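Local structure of adhesin (Streptococcus sanguinis SK1 = NCTC 7863, 6VT2) at residues 212-218 and 317-323; 249-253 and 296-300; 256-262 and 279-285. The protein binds sialylated glycans through tandem Siglec-like modules of a serine-rich repeat adhesin, probably helping the bacterium attach to host sialoglycoproteins. All blocks are in the same frame, centred on the assembly; numbering follows the deposited sequence.

Contact 1 (212-218 and 317-323)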
loop_
_atom_site.group_PDB
_atom_site.type_symbol
_atom_site.label_atom_id
_atom_site.label_comp_id
_atom_site.label_asym_id
_atom_site.label_seq_id
_atom_site.Cartn_x
_atom_site.Cartn_y
_atom_site.Cartn_z
ATOM N N ARG A 212 2.006 22.328 16.544
ATOM C CA ARG A 212 3.418 22.071 16.636
ATOM C C ARG A 212 4.222 23.343 16.392
ATOM O O ARG A 212 3.940 24.127 15.486
ATOM C CB ARG A 212 3.822 21.029 15.597
ATOM C CG ARG A 212 5.257 20.615 15.631
ATOM C CD ARG A 212 5.387 19.249 15.000
ATOM N NE ARG A 212 6.776 18.867 14.907
ATOM C CZ ARG A 212 7.233 17.913 14.135
ATOM N NH1 ARG A 212 6.377 17.209 13.402
ATOM N NH2 ARG A 212 8.530 17.665 14.095
ATOM N N ASP A 213 5.305 23.473 17.140
ATOM C CA ASP A 213 6.263 24.535 16.938
ATOM C C ASP A 213 7.481 23.921 16.281
ATOM O O ASP A 213 8.115 23.028 16.840
ATOM C CB ASP A 213 6.667 25.164 18.260
ATOM C CG ASP A 213 5.651 26.131 18.772
ATOM O OD1 ASP A 213 4.663 26.415 18.051
ATOM O OD2 ASP A 213 5.841 26.603 19.906
ATOM N N TYR A 214 7.786 24.369 15.095
ATOM C CA TYR A 214 8.987 23.945 14.392
ATOM C C TYR A 214 10.082 24.946 14.604
ATOM O O TYR A 214 9.897 26.127 14.315
ATOM C CB TYR A 214 8.671 23.782 12.917
ATOM C CG TYR A 214 7.687 22.720 12.581
ATOM C CD1 TYR A 214 8.092 21.444 12.257
ATOM C CD2 TYR A 214 6.328 23.032 12.490
ATOM C CE1 TYR A 214 7.132 20.507 11.855
ATOM C CE2 TYR A 214 5.394 22.072 12.105
ATOM C CZ TYR A 214 5.813 20.826 11.843
ATOM O OH TYR A 214 4.909 19.872 11.440
ATOM N N ILE A 215 11.190 24.483 15.156
ATOM C CA ILE A 215 12.256 25.379 15.522
ATOM C C ILE A 215 13.137 25.562 14.317
ATOM O O ILE A 215 13.579 24.574 13.724
ATOM C CB ILE A 215 13.073 24.816 16.665
ATOM C CG1 ILE A 215 12.255 24.771 17.914
ATOM C CG2 ILE A 215 14.252 25.744 16.922
ATOM C CD1 ILE A 215 12.943 23.894 19.018
ATOM N N PHE A 216 13.429 26.822 13.991
ATOM C CA PHE A 216 14.368 27.161 12.943
ATOM C C PHE A 216 15.447 27.983 13.596
ATOM O O PHE A 216 15.172 29.018 14.187
ATOM C CB PHE A 216 13.704 27.933 11.801
ATOM C CG PHE A 216 12.994 27.056 10.845
ATOM C CD1 PHE A 216 11.862 26.318 11.180
ATOM C CD2 PHE A 216 13.456 26.986 9.544
ATOM C CE1 PHE A 216 11.249 25.512 10.214
ATOM C CE2 PHE A 216 12.882 26.129 8.644
ATOM C CZ PHE A 216 11.769 25.445 8.975
ATOM N N TYR A 217 16.661 27.568 13.425
ATOM C CA TYR A 217 17.787 28.294 13.984
ATOM C C TYR A 217 18.171 29.389 13.028
ATOM O O TYR A 217 18.386 29.125 11.838
ATOM C CB TYR A 217 18.966 27.334 14.196
ATOM C CG TYR A 217 18.659 26.383 15.293
ATOM C CD1 TYR A 217 18.774 26.716 16.612
ATOM C CD2 TYR A 217 18.138 25.145 14.981
ATOM C CE1 TYR A 217 18.409 25.838 17.589
ATOM C CE2 TYR A 217 17.763 24.280 15.971
ATOM C CZ TYR A 217 17.936 24.623 17.272
ATOM O OH TYR A 217 17.513 23.763 18.265
ATOM N N ARG A 218 18.304 30.602 13.537
ATOM C CA ARG A 218 18.640 31.727 12.693
ATOM C C ARG A 218 19.927 31.436 11.940
ATOM O O ARG A 218 20.910 31.003 12.515
ATOM C CB ARG A 218 18.770 32.995 13.553
ATOM C CG ARG A 218 17.445 33.341 14.214
ATOM C CD ARG A 218 17.610 34.338 15.373
ATOM N NE ARG A 218 18.162 35.590 14.932
ATOM C CZ ARG A 218 19.352 36.077 15.304
ATOM N NH1 ARG A 218 20.092 35.432 16.172
ATOM N NH2 ARG A 218 19.791 37.216 14.868
ATOM N N ARG A 317 3.422 26.678 14.081
ATOM C CA ARG A 317 4.311 27.813 14.115
ATOM C C ARG A 317 5.711 27.430 13.707
ATOM O O ARG A 317 6.138 26.305 13.867
ATOM C CB ARG A 317 4.412 28.440 15.529
ATOM C CG ARG A 317 3.020 28.697 16.156
ATOM C CD ARG A 317 3.083 29.586 17.365
ATOM N NE ARG A 317 3.881 28.997 18.404
ATOM C CZ ARG A 317 4.110 29.616 19.564
ATOM N NH1 ARG A 317 3.585 30.813 19.796
ATOM N NH2 ARG A 317 4.862 29.038 20.460
ATOM N N ILE A 318 6.387 28.397 13.163
ATOM C CA ILE A 318 7.838 28.403 13.096
ATOM C C ILE A 318 8.299 29.314 14.202
ATOM O O ILE A 318 7.878 30.463 14.255
ATOM C CB ILE A 318 8.339 28.846 11.714
ATOM C CG1 ILE A 318 8.129 27.686 10.780
ATOM C CG2 ILE A 318 9.837 29.267 11.780
ATOM C CD1 ILE A 318 8.366 28.050 9.320
ATOM N N VAL A 319 9.240 28.841 15.027
ATOM C CA VAL A 319 9.794 29.602 16.137
ATOM C C VAL A 319 11.289 29.715 15.916
ATOM O O VAL A 319 11.959 28.721 15.658
ATOM C CB VAL A 319 9.465 28.979 17.497
ATOM C CG1 VAL A 319 10.135 29.760 18.595
ATOM C CG2 VAL A 319 7.923 28.993 17.644
ATOM N N PHE A 320 11.796 30.922 16.017
ATOM C CA PHE A 320 13.197 31.199 15.728
ATOM C C PHE A 320 14.028 30.891 16.959
ATOM O O PHE A 320 13.625 31.155 18.095
ATOM C CB PHE A 320 13.430 32.660 15.333
ATOM C CG PHE A 320 12.456 33.241 14.357
ATOM C CD1 PHE A 320 11.701 32.469 13.476
ATOM C CD2 PHE A 320 12.331 34.586 14.295
ATOM C CE1 PHE A 320 10.779 33.071 12.616
ATOM C CE2 PHE A 320 11.442 35.188 13.435
ATOM C CZ PHE A 320 10.661 34.416 12.611
ATOM N N ALA A 321 15.191 30.363 16.735
ATOM C CA ALA A 321 16.150 30.142 17.806
ATOM C C ALA A 321 17.514 30.667 17.419
ATOM O O ALA A 321 17.924 30.621 16.274
ATOM C CB ALA A 321 16.238 28.679 18.136
ATOM N N ASN A 322 18.242 31.102 18.427
ATOM C CA ASN A 322 19.616 31.496 18.214
ATOM C C ASN A 322 20.460 30.255 18.095
ATOM O O ASN A 322 20.212 29.252 18.774
ATOM C CB ASN A 322 20.125 32.316 19.381
ATOM C CG ASN A 322 19.439 33.610 19.523
ATOM O OD1 ASN A 322 19.285 34.367 18.565
ATOM N ND2 ASN A 322 18.998 33.896 20.710
ATOM N N GLN A 323 21.532 30.360 17.338
ATOM C CA GLN A 323 22.442 29.225 17.225
ATOM C C GLN A 323 23.023 28.778 18.548
ATOM O O GLN A 323 23.296 27.576 18.716
ATOM C CB GLN A 323 23.567 29.549 16.244
ATOM C CG GLN A 323 23.048 29.487 14.830
ATOM C CD GLN A 323 24.106 29.730 13.811
ATOM O OE1 GLN A 323 25.319 29.419 14.049
ATOM N NE2 GLN A 323 23.722 30.327 12.690
#
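Arg317 and Asp213 form a two-pronged salt bridge, NE to OD1 at 2.7 Å and NH2 to OD2. Both oxygens are met on the syn side but from out of the carboxylate plane, the two planar groups being 25° apart, and both bonds are nearly straight. The two side chains run alongside one another on the sheet face that also carries Ile215, Val319, Tyr217 and Ala321. There Ala321 CB sits 3.6 Å from Tyr217 CD1, and Ile215 CG2 packs against the same methyl.

The other face is apolar, with Ile318 CG2 reaching Phe216 CD1 at 3.6 Å. Phe216 in turn meets Phe258, carrying the packing into the interior. Tyr214 points the same way and its OH is hydrogen-bonded to Glu225 O.

Between the two faces the backbones pair in parallel, from Arg317 N to Arg212 O as far as Arg218 N to Ala321 O. Past that last rung, Gln323 NE2 donates to Arg218 O at 2.9 Å, lying in the carbonyl plane. A bend at chi3 (61°) turns the Arg218 guanidinium beside the Asn322 amide, nearly perpendicular to it, and NH1 makes a weak bond to OD1; stronger ties run from NE and NH2 to Leu289 O and Lys287 O, while Asn322 OD1 also bonds Ser389.

An A'-like strand laid parallel beside the final strand 314-321, at the edge of an otherwise antiparallel sheet, is familiar from V-set folds and fits this Siglec-like module; Phe320, on the face with Ile318, leads to its sialic acid pocket.

Contact 2 (249-253 and 296-300). With SIA (N-acetyl-alpha-neuraminic acid), chain C.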
loop_
_atom_site.group_PDB
_atom_site.type_symbol
_atom_site.label_atom_id
_atom_site.label_comp_id
_atom_site.label_asym_id
_atom_site.label_seq_id
_atom_site.Cartn_x
_atom_site.Cartn_y
_atom_site.Cartn_z
ATOM N N THR A 249 0.874 35.609 6.521
ATOM C CA THR A 249 1.994 34.891 7.152
ATOM C C THR A 249 2.702 34.005 6.150
ATOM O O THR A 249 3.951 33.966 6.089
ATOM C CB THR A 249 1.536 34.070 8.334
ATOM O OG1 THR A 249 0.898 34.992 9.203
ATOM C CG2 THR A 249 2.717 33.425 9.093
ATOM N N TYR A 250 1.903 33.265 5.389
ATOM C CA TYR A 250 2.412 32.435 4.324
ATOM C C TYR A 250 3.288 33.234 3.385
ATOM O O TYR A 250 4.389 32.803 3.064
ATOM C CB TYR A 250 1.259 31.787 3.585
ATOM C CG TYR A 250 1.610 31.022 2.357
ATOM C CD1 TYR A 250 2.285 29.833 2.409
ATOM C CD2 TYR A 250 1.253 31.513 1.121
ATOM C CE1 TYR A 250 2.564 29.148 1.288
ATOM C CE2 TYR A 250 1.543 30.818 -0.026
ATOM C CZ TYR A 250 2.182 29.656 0.065
ATOM O OH TYR A 250 2.450 28.946 -1.089
ATOM N N ASN A 251 2.799 34.372 2.887
ATOM C CA ASN A 251 3.544 35.140 1.922
ATOM C C ASN A 251 4.764 35.766 2.560
ATOM O O ASN A 251 5.771 35.897 1.887
ATOM C CB ASN A 251 2.614 36.162 1.275
ATOM C CG ASN A 251 1.682 35.496 0.249
ATOM O OD1 ASN A 251 2.132 34.941 -0.734
ATOM N ND2 ASN A 251 0.396 35.556 0.492
ATOM N N THR A 252 4.714 36.100 3.852
ATOM C CA THR A 252 5.912 36.557 4.558
ATOM C C THR A 252 6.967 35.479 4.533
ATOM O O THR A 252 8.134 35.752 4.234
ATOM C CB THR A 252 5.576 36.938 5.982
ATOM O OG1 THR A 252 4.677 38.062 5.973
ATOM C CG2 THR A 252 6.825 37.332 6.766
ATOM N N LEU A 253 6.589 34.250 4.823
ATOM C CA LEU A 253 7.621 33.217 4.789
ATOM C C LEU A 253 8.142 33.001 3.386
ATOM O O LEU A 253 9.355 32.820 3.184
ATOM C CB LEU A 253 7.097 31.906 5.355
ATOM C CG LEU A 253 8.158 30.917 5.770
ATOM C CD1 LEU A 253 8.742 31.404 7.069
ATOM C CD2 LEU A 253 7.630 29.506 5.911
ATOM N N LYS A 296 8.672 34.580 15.650
ATOM C CA LYS A 296 7.828 33.457 15.311
ATOM C C LYS A 296 6.888 33.852 14.195
ATOM O O LYS A 296 6.687 35.031 13.887
ATOM C CB LYS A 296 6.992 32.970 16.480
ATOM C CG LYS A 296 6.062 34.038 16.973
ATOM C CD LYS A 296 5.008 33.578 17.975
ATOM C CE LYS A 296 4.386 34.825 18.598
ATOM N NZ LYS A 296 3.268 34.578 19.507
ATOM N N TYR A 297 6.397 32.831 13.533
ATOM C CA TYR A 297 5.325 32.978 12.580
ATOM C C TYR A 297 4.276 31.946 12.929
ATOM O O TYR A 297 4.581 30.758 13.113
ATOM C CB TYR A 297 5.778 32.750 11.150
ATOM C CG TYR A 297 6.727 33.744 10.608
ATOM C CD1 TYR A 297 6.381 35.079 10.515
ATOM C CD2 TYR A 297 7.989 33.384 10.217
ATOM C CE1 TYR A 297 7.214 36.015 10.003
ATOM C CE2 TYR A 297 8.853 34.337 9.693
ATOM C CZ TYR A 297 8.473 35.633 9.591
ATOM O OH TYR A 297 9.296 36.605 9.128
ATOM N N THR A 298 3.043 32.404 13.038
ATOM C CA THR A 298 1.890 31.560 13.360
ATOM C C THR A 298 1.054 31.387 12.111
ATOM O O THR A 298 0.521 32.365 11.578
ATOM C CB THR A 298 1.074 32.193 14.469
ATOM O OG1 THR A 298 1.947 32.470 15.593
ATOM C CG2 THR A 298 -0.047 31.181 14.914
ATOM N N PHE A 299 1.077 30.184 11.573
ATOM C CA PHE A 299 0.425 29.837 10.333
ATOM C C PHE A 299 -0.928 29.222 10.613
ATOM O O PHE A 299 -1.163 28.647 11.675
ATOM C CB PHE A 299 1.263 28.822 9.544
ATOM C CG PHE A 299 2.608 29.320 9.160
ATOM C CD1 PHE A 299 3.686 29.157 10.013
ATOM C CD2 PHE A 299 2.815 29.934 7.964
ATOM C CE1 PHE A 299 4.916 29.629 9.698
ATOM C CE2 PHE A 299 4.078 30.350 7.604
ATOM C CZ PHE A 299 5.131 30.220 8.488
ATOM N N LYS A 300 -1.768 29.253 9.589
ATOM C CA LYS A 300 -3.042 28.559 9.606
ATOM C C LYS A 300 -3.083 27.753 8.323
ATOM O O LYS A 300 -2.876 28.288 7.224
ATOM C CB LYS A 300 -4.203 29.576 9.690
ATOM C CG LYS A 300 -4.175 30.393 11.005
ATOM C CD LYS A 300 -5.532 30.937 11.379
ATOM C CE LYS A 300 -6.020 32.016 10.412
ATOM N NZ LYS A 300 -7.504 32.238 10.525
HETATM C C1 SIA C . 2.509 35.668 14.421
HETATM C C2 SIA C . 2.402 37.255 14.466
HETATM C C3 SIA C . 3.299 37.919 15.522
HETATM C C4 SIA C . 4.783 37.697 15.239
HETATM C C5 SIA C . 5.147 38.179 13.829
HETATM C C6 SIA C . 4.163 37.598 12.783
HETATM C C7 SIA C . 4.282 38.248 11.391
HETATM C C8 SIA C . 3.071 37.831 10.522
HETATM C C9 SIA C . 3.260 38.224 9.063
HETATM C C10 SIA C . 7.519 38.617 13.238
HETATM C C11 SIA C . 8.887 37.996 12.934
HETATM N N5 SIA C . 6.510 37.753 13.508
HETATM O O1A SIA C . 2.453 35.183 13.255
HETATM O O1B SIA C . 2.604 35.067 15.511
HETATM O O4 SIA C . 5.628 38.410 16.160
HETATM O O6 SIA C . 2.805 37.808 13.165
HETATM O O7 SIA C . 4.397 39.659 11.518
HETATM O O8 SIA C . 2.813 36.432 10.653
HETATM O O9 SIA C . 2.018 38.090 8.365
HETATM O O10 SIA C . 7.355 39.830 13.240
HETATM O O HOH W 1 -1.366 33.437 10.139
#
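Thr249 OG1 is held from several directions: it shares a hydrogen bond of 2.8 Å with O8 of the sialic acid, another with a water, and a third with Ala245 O one turn back in the helix. The water donates to Thr298 O at 2.6 Å, thereby tying helix 244-255 to strand 296-305 beside the sugar.

The strand holds the carboxylate and acetamido end of the ligand. Thr298 presents two donors to the carboxylate, its backbone N to O1A at 2.8 Å and its OG1 to O1B at 2.7 Å, so each oxygen has its own bond. Lys296 contributes its carbonyl, which accepts from N5 of the acetamido group at 2.8 Å. Ser248 and Gly294 supply further hydrogen bonds to the sugar.

Below the polar layer, the helix and strand meet through carbon. With CG2 anti to the backbone N, Thr249 turns its methyl down over a face of the Phe299 ring, a CH-pi contact 3.8 Å from the centroid and 20° off the normal, while OG1 is directed at the glycan. Leu253 forks between the two aromatic side chains: CD1 approaches Tyr297 CD2 at 3.8 Å, and CD2 approaches Phe299 CZ. Thr252 CG2 lies across the far end of Tyr297, whose ring edge is turned to SIA C7. Phe320 meets this tyrosine edge-to-face, and Phe316 stacks with Phe299.

The chemistry implies recognition of distinct parts of sialic acid by a small set of groups: neutral donors for the carboxylate, a main-chain acceptor for the amide and a helix hydroxyl for the glycerol tail. Polar atoms of helix and strand face the sugar, while their carbon atoms join the two elements.

Contact 3 (256-262 and 279-285)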
loop_
_atom_site.group_PDB
_atom_site.type_symbol
_atom_site.label_atom_id
_atom_site.label_comp_id
_atom_site.label_asym_id
_atom_site.label_seq_id
_atom_site.Cartn_x
_atom_site.Cartn_y
_atom_site.Cartn_z
ATOM N N LEU A 256 10.904 35.379 2.606
ATOM C CA LEU A 256 12.201 35.061 3.152
ATOM C C LEU A 256 12.930 34.020 2.342
ATOM O O LEU A 256 14.061 33.687 2.691
ATOM C CB LEU A 256 12.059 34.508 4.567
ATOM C CG LEU A 256 11.500 35.428 5.623
ATOM C CD1 LEU A 256 11.445 34.687 6.986
ATOM C CD2 LEU A 256 12.344 36.653 5.700
ATOM N N GLY A 257 12.311 33.458 1.321
ATOM C CA GLY A 257 12.933 32.466 0.485
ATOM C C GLY A 257 12.596 31.042 0.839
ATOM O O GLY A 257 13.289 30.149 0.376
ATOM N N PHE A 258 11.529 30.800 1.603
ATOM C CA PHE A 258 11.131 29.443 1.907
ATOM C C PHE A 258 10.383 28.823 0.759
ATOM O O PHE A 258 9.766 29.517 -0.055
ATOM C CB PHE A 258 10.217 29.434 3.124
ATOM C CG PHE A 258 10.941 29.565 4.405
ATOM C CD1 PHE A 258 11.648 30.711 4.746
ATOM C CD2 PHE A 258 10.904 28.523 5.299
ATOM C CE1 PHE A 258 12.302 30.780 5.986
ATOM C CE2 PHE A 258 11.559 28.614 6.519
ATOM C CZ PHE A 258 12.299 29.731 6.849
ATOM N N THR A 259 10.386 27.497 0.746
ATOM C CA THR A 259 9.580 26.736 -0.184
ATOM C C THR A 259 8.659 25.811 0.563
ATOM O O THR A 259 8.945 25.407 1.684
ATOM C CB THR A 259 10.421 25.904 -1.163
ATOM O OG1 THR A 259 11.172 24.916 -0.437
ATOM C CG2 THR A 259 11.336 26.797 -1.958
ATOM N N PHE A 260 7.540 25.512 -0.087
ATOM C CA PHE A 260 6.501 24.617 0.414
ATOM C C PHE A 260 6.313 23.563 -0.663
ATOM O O PHE A 260 6.049 23.872 -1.750
ATOM C CB PHE A 260 5.151 25.310 0.582
ATOM C CG PHE A 260 5.067 26.220 1.764
ATOM C CD1 PHE A 260 5.790 27.381 1.805
ATOM C CD2 PHE A 260 4.214 25.946 2.803
ATOM C CE1 PHE A 260 5.723 28.213 2.897
ATOM C CE2 PHE A 260 4.159 26.777 3.890
ATOM C CZ PHE A 260 4.927 27.895 3.939
ATOM N N ASN A 261 6.601 22.350 -0.327
ATOM C CA ASN A 261 6.434 21.284 -1.349
ATOM C C ASN A 261 5.602 20.068 -0.790
ATOM O O ASN A 261 5.758 19.493 0.362
ATOM C CB ASN A 261 7.787 20.774 -1.827
ATOM C CG ASN A 261 7.638 19.791 -2.970
ATOM O OD1 ASN A 261 7.951 18.632 -2.810
ATOM N ND2 ASN A 261 7.162 20.238 -4.122
ATOM N N THR A 262 4.522 19.737 -1.495
ATOM C CA THR A 262 3.632 18.647 -1.063
ATOM C C THR A 262 3.553 17.764 -2.238
ATOM O O THR A 262 2.705 17.784 -3.051
ATOM C CB THR A 262 2.217 19.106 -0.795
ATOM O OG1 THR A 262 2.400 20.177 0.102
ATOM C CG2 THR A 262 1.351 18.004 -0.247
ATOM N N THR A 279 3.738 17.760 3.666
ATOM C CA THR A 279 4.143 19.056 3.128
ATOM C C THR A 279 5.481 19.375 3.813
ATOM O O THR A 279 5.578 19.295 5.043
ATOM C CB THR A 279 3.149 20.168 3.426
ATOM O OG1 THR A 279 1.860 19.894 2.812
ATOM C CG2 THR A 279 3.684 21.486 2.904
ATOM N N THR A 280 6.506 19.672 3.033
ATOM C CA THR A 280 7.807 20.063 3.575
ATOM C C THR A 280 7.996 21.539 3.340
ATOM O O THR A 280 7.778 22.034 2.234
ATOM C CB THR A 280 8.915 19.292 2.922
ATOM O OG1 THR A 280 8.745 17.899 3.236
ATOM C CG2 THR A 280 10.267 19.685 3.480
ATOM N N ILE A 281 8.290 22.235 4.409
ATOM C CA ILE A 281 8.613 23.642 4.413
ATOM C C ILE A 281 10.106 23.728 4.618
ATOM O O ILE A 281 10.611 23.224 5.611
ATOM C CB ILE A 281 7.862 24.377 5.522
ATOM C CG1 ILE A 281 6.336 24.205 5.395
ATOM C CG2 ILE A 281 8.230 25.823 5.489
ATOM C CD1 ILE A 281 5.543 24.835 6.487
ATOM N N ARG A 282 10.797 24.394 3.715
ATOM C CA ARG A 282 12.254 24.509 3.761
ATOM C C ARG A 282 12.652 25.967 3.658
ATOM O O ARG A 282 12.202 26.686 2.767
ATOM C CB ARG A 282 12.801 23.709 2.627
ATOM C CG ARG A 282 14.343 23.816 2.479
ATOM C CD ARG A 282 14.835 23.022 1.291
ATOM N NE ARG A 282 16.274 23.235 1.225
ATOM C CZ ARG A 282 17.081 22.629 0.367
ATOM N NH1 ARG A 282 18.397 22.907 0.430
ATOM N NH2 ARG A 282 16.578 21.765 -0.551
ATOM N N GLY A 283 13.575 26.370 4.503
ATOM C CA GLY A 283 14.129 27.684 4.341
ATOM C C GLY A 283 15.024 28.056 5.495
ATOM O O GLY A 283 15.208 27.281 6.425
ATOM N N THR A 284 15.479 29.308 5.471
ATOM C CA THR A 284 16.351 29.861 6.487
ATOM C C THR A 284 15.739 31.134 7.035
ATOM O O THR A 284 15.473 32.063 6.279
ATOM C CB THR A 284 17.719 30.154 5.898
ATOM O OG1 THR A 284 18.287 28.951 5.363
ATOM C CG2 THR A 284 18.705 30.664 6.987
ATOM N N ILE A 285 15.565 31.189 8.333
ATOM C CA ILE A 285 15.293 32.453 8.974
ATOM C C ILE A 285 16.598 33.225 9.032
ATOM O O ILE A 285 17.528 32.795 9.725
ATOM C CB ILE A 285 14.728 32.219 10.371
ATOM C CG1 ILE A 285 13.414 31.467 10.347
ATOM C CG2 ILE A 285 14.537 33.570 11.107
ATOM C CD1 ILE A 285 12.284 32.094 9.563
HETATM O O HOH W 2 14.936 30.626 2.988
HETATM O O HOH W 3 16.996 33.312 4.336
HETATM O O HOH W 4 9.997 22.587 0.604
HETATM O O HOH W 5 6.952 16.653 1.510
#
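Strand 259-261 forms the margin of the module's antiparallel sheet, pairing with strand 277-283 just after a Schellman motif at Gly257 ends helix 244-255. Thr259 and Arg282 make a hydrogen-bonded pair, as do Asn261 and Thr280, with Thr259 N to Arg282 O at 2.8 Å. Just past strand 259-261, Thr262 OG1 shares a hydrogen bond with Thr279 OG1, also 2.8 Å.

Phe258 lies flat against the opposing backbone. Gly283 CA stands over the centre of its ring, 3.5 Å from the centroid and 12° off the normal, and the absence of a side chain there makes room for the phenyl. Ile285 CD1 closes on Phe258 CZ at 3.6 Å and on Leu256 CD1. With CG1 anti to its carbonyl carbon (chi1 -57°), Ile281 lays that atom over the Phe260 ring face. Leu253 of the helix packs against Phe258, Phe260 and Ile281.

The face bearing Thr259, Asn261, Thr280 and Arg282 is polar: one water joins Thr259 OG1 to Thr280 O, and Arg282 extends to a salt bridge with Glu221. Backbone bonds thus join the strands, between a mainly carbon face ending in the Thr262-Thr279 hydroxyl pair and one of charge and water-bridged threonines.

All three contacts belong to the second Siglec-like module. Contacts 1 and 3 are strand pairs in different sheets, parallel in one and antiparallel in the other, whereas contact 2 joins a helix to a strand and includes the sugar. Contacts 1 and 2 share a sheet, strands 314-321 and 296-305 being neighbours in it; contact 3 continues from the helix of contact 2. The faces with Phe216, Ile318, Leu253, Phe258 and Ile281 are core, and there Phe320 of contact 1 touches Ile285, while Tyr297 of contact 2 touches Leu256. Toward the surface the chemistry diverges: the Asp213-Arg317 salt bridge in contact 1, ligand recognition in contact 2, Arg282 and water-bridged threonines in contact 3.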